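Local coordinates for uncharacterized protein Af_0446 (Archaeoglobus fulgidus DSM 4304, PDB 3BUT), which is of unknown function but belongs to the water stress and hypersensitive response (LEA_2) family and may bind lipids, at residues Y41-E44 with V50-G53; G53-P58 with S72-N77. The protein carries 4 engineered substitutions. One frame throughout, in Å; residues are numbered along the deposited sequence.

Interaction 1. Residues Y41-E44 with V50-G53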
loop_
_atom_site.group_PDB
_atom_site.type_symbol
_atom_site.label_atom_id
_atom_site.label_comp_id
_atom_site.label_asym_id
_atom_site.label_seq_id
_atom_site.Cartn_x
_atom_site.Cartn_y
_atom_site.Cartn_z
ATOM N N TYR A 41 -11.169 14.443 -12.149
ATOM C CA TYR A 41 -10.867 13.981 -10.798
ATOM C C TYR A 41 -9.397 14.043 -10.476
ATOM O O TYR A 41 -8.556 13.895 -11.361
ATOM C CB TYR A 41 -11.421 12.574 -10.545
ATOM C CG TYR A 41 -10.817 11.496 -11.403
ATOM C CD1 TYR A 41 -11.314 11.231 -12.674
ATOM C CD2 TYR A 41 -9.750 10.728 -10.942
ATOM C CE1 TYR A 41 -10.760 10.243 -13.466
ATOM C CE2 TYR A 41 -9.191 9.738 -11.727
ATOM C CZ TYR A 41 -9.700 9.500 -12.985
ATOM O OH TYR A 41 -9.144 8.516 -13.769
ATOM N N THR A 42 -9.094 14.293 -9.204
ATOM C CA THR A 42 -7.728 14.226 -8.682
ATOM C C THR A 42 -7.711 13.500 -7.347
ATOM O O THR A 42 -8.634 13.640 -6.545
ATOM C CB THR A 42 -7.047 15.629 -8.484
ATOM O OG1 THR A 42 -7.768 16.406 -7.520
ATOM C CG2 THR A 42 -6.944 16.409 -9.777
ATOM N N ILE A 43 -6.666 12.711 -7.118
ATOM C CA ILE A 43 -6.397 12.149 -5.795
ATOM C C ILE A 43 -4.965 12.491 -5.385
ATOM O O ILE A 43 -4.017 12.147 -6.084
ATOM C CB ILE A 43 -6.619 10.621 -5.735
ATOM C CG1 ILE A 43 -8.069 10.265 -6.112
ATOM C CG2 ILE A 43 -6.281 10.087 -4.337
ATOM C CD1 ILE A 43 -8.344 8.781 -6.231
ATOM N N GLU A 44 -4.819 13.205 -4.273
ATOM C CA GLU A 44 -3.507 13.520 -3.727
ATOM C C GLU A 44 -3.321 12.798 -2.411
ATOM O O GLU A 44 -4.241 12.722 -1.600
ATOM C CB GLU A 44 -3.314 15.031 -3.545
ATOM C CG GLU A 44 -3.192 15.806 -4.843
ATOM C CD GLU A 44 -2.599 17.193 -4.667
ATOM O OE1 GLU A 44 -1.816 17.406 -3.715
ATOM O OE2 GLU A 44 -2.909 18.072 -5.498
ATOM N N VAL A 50 -1.484 11.163 -7.158
ATOM C CA VAL A 50 -1.529 9.762 -7.588
ATOM C C VAL A 50 -2.598 9.473 -8.654
ATOM O O VAL A 50 -2.554 8.433 -9.315
ATOM C CB VAL A 50 -1.678 8.785 -6.384
ATOM C CG1 VAL A 50 -0.512 8.927 -5.425
ATOM C CG2 VAL A 50 -2.974 9.023 -5.656
ATOM N N ALA A 51 -3.551 10.393 -8.806
ATOM C CA ALA A 51 -4.576 10.317 -9.850
ATOM C C ALA A 51 -4.948 11.715 -10.331
ATOM O O ALA A 51 -5.044 12.652 -9.535
ATOM C CB ALA A 51 -5.811 9.587 -9.346
ATOM N N ASP A 52 -5.163 11.835 -11.638
ATOM C CA ASP A 52 -5.477 13.096 -12.291
ATOM C C ASP A 52 -6.051 12.771 -13.662
ATOM O O ASP A 52 -5.305 12.517 -14.611
ATOM C CB ASP A 52 -4.201 13.938 -12.435
ATOM C CG ASP A 52 -4.439 15.273 -13.111
ATOM O OD1 ASP A 52 -5.426 15.954 -12.766
ATOM O OD2 ASP A 52 -3.623 15.648 -13.980
ATOM N N GLY A 53 -7.374 12.768 -13.777
ATOM C CA GLY A 53 -7.993 12.376 -15.036
ATOM C C GLY A 53 -9.301 13.049 -15.372
ATOM O O GLY A 53 -9.952 13.633 -14.507
#
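A classic beta bulge, V50 and A51 opposite I43, marks this antiparallel hairpin of strands 34-45 and 48-61. The hairpin lies at one edge of a four-strand antiparallel sheet in the all-beta LEA_2 fold, with 48-61 outermost. I43 O accepts both bulge amides. V50 N lies 2.9 Å from I43 O, and A51 N lies 3.3 Å from the same oxygen. The two bonds differ in aim. V50 N sits nearly on the C=O axis, but its N-H is bent to 131° at the hydrogen. A51 N lies in the carbonyl plane, on a lone pair. Beyond the bulge the register is regular. Y41 pairs with G53 through two backbone bonds, and Y41 N to G53 O is 2.8 Å. T42 and D52 form the non-hydrogen-bonded pair between.

Y41, I43 and A51 share the face turned to strand 66-76. The Y41 CG stands between its own backbone N and carbonyl carbon (chi1 64°), which lays the ring over G53. This is a CH-pi contact, with G53 CA 4.1 Å from the Y41 ring centroid and 22° off the normal. A51 CB meets the ring at its edge. Y41 OH weakly accepts the R74 backbone N-H. With an alanine here, the G53 backbone would probably lose its aromatic cover, and R74 N would lose this weak partner. I43 CB packs 3.8 Å from A51 CB, and its CG2 reaches V50 CG2.

On the other face T42 and D52 run side by side. D52 OD1 is hydrogen-bonded to H40 NE2, its strongest polar partner. That same carboxylate oxygen, D52 OD1, rests 3.4 Å from the methyl T42 CG2.

Interaction 2. Residues G53-P58 with S72-N77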
loop_
_atom_site.group_PDB
_atom_site.type_symbol
_atom_site.label_atom_id
_atom_site.label_comp_id
_atom_site.label_asym_id
_atom_site.label_seq_id
_atom_site.Cartn_x
_atom_site.Cartn_y
_atom_site.Cartn_z
ATOM N N GLY A 53 -7.374 12.768 -13.777
ATOM C CA GLY A 53 -7.993 12.376 -15.036
ATOM C C GLY A 53 -9.301 13.049 -15.372
ATOM O O GLY A 53 -9.952 13.633 -14.507
ATOM N N TYR A 54 -9.671 12.965 -16.649
ATOM C CA TYR A 54 -10.977 13.405 -17.125
ATOM C C TYR A 54 -11.702 12.270 -17.836
ATOM O O TYR A 54 -11.141 11.631 -18.725
ATOM C CB TYR A 54 -10.853 14.598 -18.087
ATOM C CG TYR A 54 -12.176 15.292 -18.326
ATOM C CD1 TYR A 54 -12.596 16.330 -17.493
ATOM C CD2 TYR A 54 -13.019 14.903 -19.373
ATOM C CE1 TYR A 54 -13.814 16.965 -17.694
ATOM C CE2 TYR A 54 -14.250 15.526 -19.576
ATOM C CZ TYR A 54 -14.638 16.557 -18.733
ATOM O OH TYR A 54 -15.838 17.198 -18.936
ATOM N N GLU A 55 -12.958 12.024 -17.459
ATOM C CA GLU A 55 -13.864 11.029 -18.071
ATOM C C GLU A 55 -14.978 11.718 -18.866
ATOM O O GLU A 55 -15.659 12.575 -18.403
ATOM C CB GLU A 55 -14.494 10.068 -17.044
ATOM C CG GLU A 55 -14.241 8.572 -17.200
ATOM C CD GLU A 55 -15.453 7.757 -17.700
ATOM O OE1 GLU A 55 -15.707 7.772 -18.909
ATOM O OE2 GLU A 55 -16.149 7.059 -16.928
ATOM N N ASN A 56 -15.141 11.323 -20.110
ATOM C CA ASN A 56 -16.205 11.885 -20.926
ATOM C C ASN A 56 -17.395 10.923 -21.017
ATOM O O ASN A 56 -17.432 10.048 -21.883
ATOM C CB ASN A 56 -15.654 12.247 -22.313
ATOM C CG ASN A 56 -16.687 12.905 -23.211
ATOM O OD1 ASN A 56 -16.706 12.662 -24.419
ATOM N ND2 ASN A 56 -17.545 13.741 -22.635
ATOM N N SER A 57 -18.354 11.081 -20.105
ATOM C CA SER A 57 -19.556 10.240 -20.090
ATOM C C SER A 57 -20.802 11.061 -19.754
ATOM O O SER A 57 -21.123 11.255 -18.577
ATOM C CB SER A 57 -19.389 9.063 -19.119
ATOM O OG SER A 57 -19.485 9.484 -17.769
ATOM N N PRO A 58 -21.504 11.556 -20.788
ATOM C CA PRO A 58 -22.631 12.460 -20.560
ATOM C C PRO A 58 -23.874 11.757 -20.013
ATOM O O PRO A 58 -24.237 10.686 -20.494
ATOM C CB PRO A 58 -22.883 13.076 -21.944
ATOM C CG PRO A 58 -21.728 12.621 -22.812
ATOM C CD PRO A 58 -21.285 11.329 -22.225
ATOM N N SER A 72 -15.899 7.147 -11.852
ATOM C CA SER A 72 -14.837 6.162 -11.832
ATOM C C SER A 72 -13.509 6.869 -11.631
ATOM O O SER A 72 -13.054 7.608 -12.501
ATOM C CB SER A 72 -14.831 5.373 -13.141
ATOM O OG SER A 72 -13.772 4.435 -13.166
ATOM N N LEU A 73 -12.895 6.645 -10.476
ATOM C CA LEU A 73 -11.636 7.288 -10.140
ATOM C C LEU A 73 -10.525 6.264 -10.231
ATOM O O LEU A 73 -10.456 5.351 -9.412
ATOM C CB LEU A 73 -11.697 7.878 -8.729
ATOM C CG LEU A 73 -13.005 8.529 -8.262
ATOM C CD1 LEU A 73 -12.950 8.815 -6.774
ATOM C CD2 LEU A 73 -13.315 9.798 -9.035
ATOM N N ARG A 74 -9.660 6.416 -11.230
ATOM C CA ARG A 74 -8.597 5.448 -11.479
ATOM C C ARG A 74 -7.231 5.942 -11.022
ATOM O O ARG A 74 -6.854 7.081 -11.279
ATOM C CB ARG A 74 -8.551 5.049 -12.955
ATOM C CG ARG A 74 -9.779 4.277 -13.431
ATOM C CD ARG A 74 -9.794 4.142 -14.949
ATOM N NE ARG A 74 -11.138 3.883 -15.459
ATOM C CZ ARG A 74 -12.035 4.825 -15.746
ATOM N NH1 ARG A 74 -13.233 4.480 -16.200
ATOM N NH2 ARG A 74 -11.747 6.112 -15.572
ATOM N N LEU A 75 -6.496 5.062 -10.351
ATOM C CA LEU A 75 -5.156 5.364 -9.871
ATOM C C LEU A 75 -4.119 4.549 -10.627
ATOM O O LEU A 75 -4.120 3.318 -10.566
ATOM C CB LEU A 75 -5.027 5.075 -8.371
ATOM C CG LEU A 75 -5.903 5.814 -7.365
ATOM C CD1 LEU A 75 -7.143 5.017 -7.054
ATOM C CD2 LEU A 75 -5.106 6.018 -6.102
ATOM N N ASN A 76 -3.246 5.250 -11.344
ATOM C CA ASN A 76 -2.051 4.659 -11.929
ATOM C C ASN A 76 -1.082 4.323 -10.794
ATOM O O ASN A 76 -0.720 5.201 -9.999
ATOM C CB ASN A 76 -1.427 5.638 -12.936
ATOM C CG ASN A 76 -0.086 5.161 -13.488
ATOM O OD1 ASN A 76 0.907 5.884 -13.424
ATOM N ND2 ASN A 76 -0.057 3.948 -14.037
ATOM N N ASN A 77 -0.668 3.062 -10.721
ATOM C CA ASN A 77 0.145 2.586 -9.609
ATOM C C ASN A 77 1.571 3.127 -9.580
ATOM O O ASN A 77 2.213 3.158 -8.530
ATOM C CB ASN A 77 0.163 1.057 -9.573
ATOM C CG ASN A 77 -1.230 0.457 -9.610
ATOM O OD1 ASN A 77 -2.125 0.893 -8.886
ATOM N ND2 ASN A 77 -1.420 -0.547 -10.457
#
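E55 bends at chi2 (-107°), while R74 starts with CG beside its backbone N (chi1 -66°) and then runs extended from CG to NE. These torsions bring carboxylate and guanidinium together across the seam between two sheets of the all-beta LEA_2 fold. E55 lies on strand 48-61, an edge strand of the four-strand sheet. R74 and S72 lie on strand 66-76, an edge strand of the three-strand sheet. The side chains of E55 and R74 cross at about a right angle.

The charge pair is long: E55 OE2 is 4.0 Å from R74 NH1. OE2 comes in at the guanidinium edge, in its plane, but the carboxylate plane is turned 72° from it. The two groups therefore do not meet as a flat, two-pronged pair. E55 is deposited in two conformers, so this already long pairing is doubtful. E55 CG lies 3.9 Å from R74 NH2.

S72 OG stands over one guanidinium face, 3.0 Å above the R74 plane. It is not bonded to R74 at this angle; its hydrogen bond goes to E19 OE2. On the glutamate side, S72 CB approaches E55 OE2 to 4.3 Å.

Interactions 1 and 2 follow one another along the chain and share G53, where the first ends and the second begins. Their centres are 8 Å apart. Interaction 1 lies within the four-strand sheet and joins neighbouring strands 34-45 and 48-61 by backbone bonds. Interaction 2 leaves that sheet and reaches strand 66-76 of the three-strand sheet by side chains. They touch directly: A51 CB lies 3.3 Å from R74 O, and Y41 CB lies 3.7 Å from L73 CD2. Strand 48-61 thus serves both as a hairpin partner and as a border facing the other sheet. The hairpin's Y41 and I43 pack on strand 66-76, and E55-R74 adds a long, doubtful pairing at the seam.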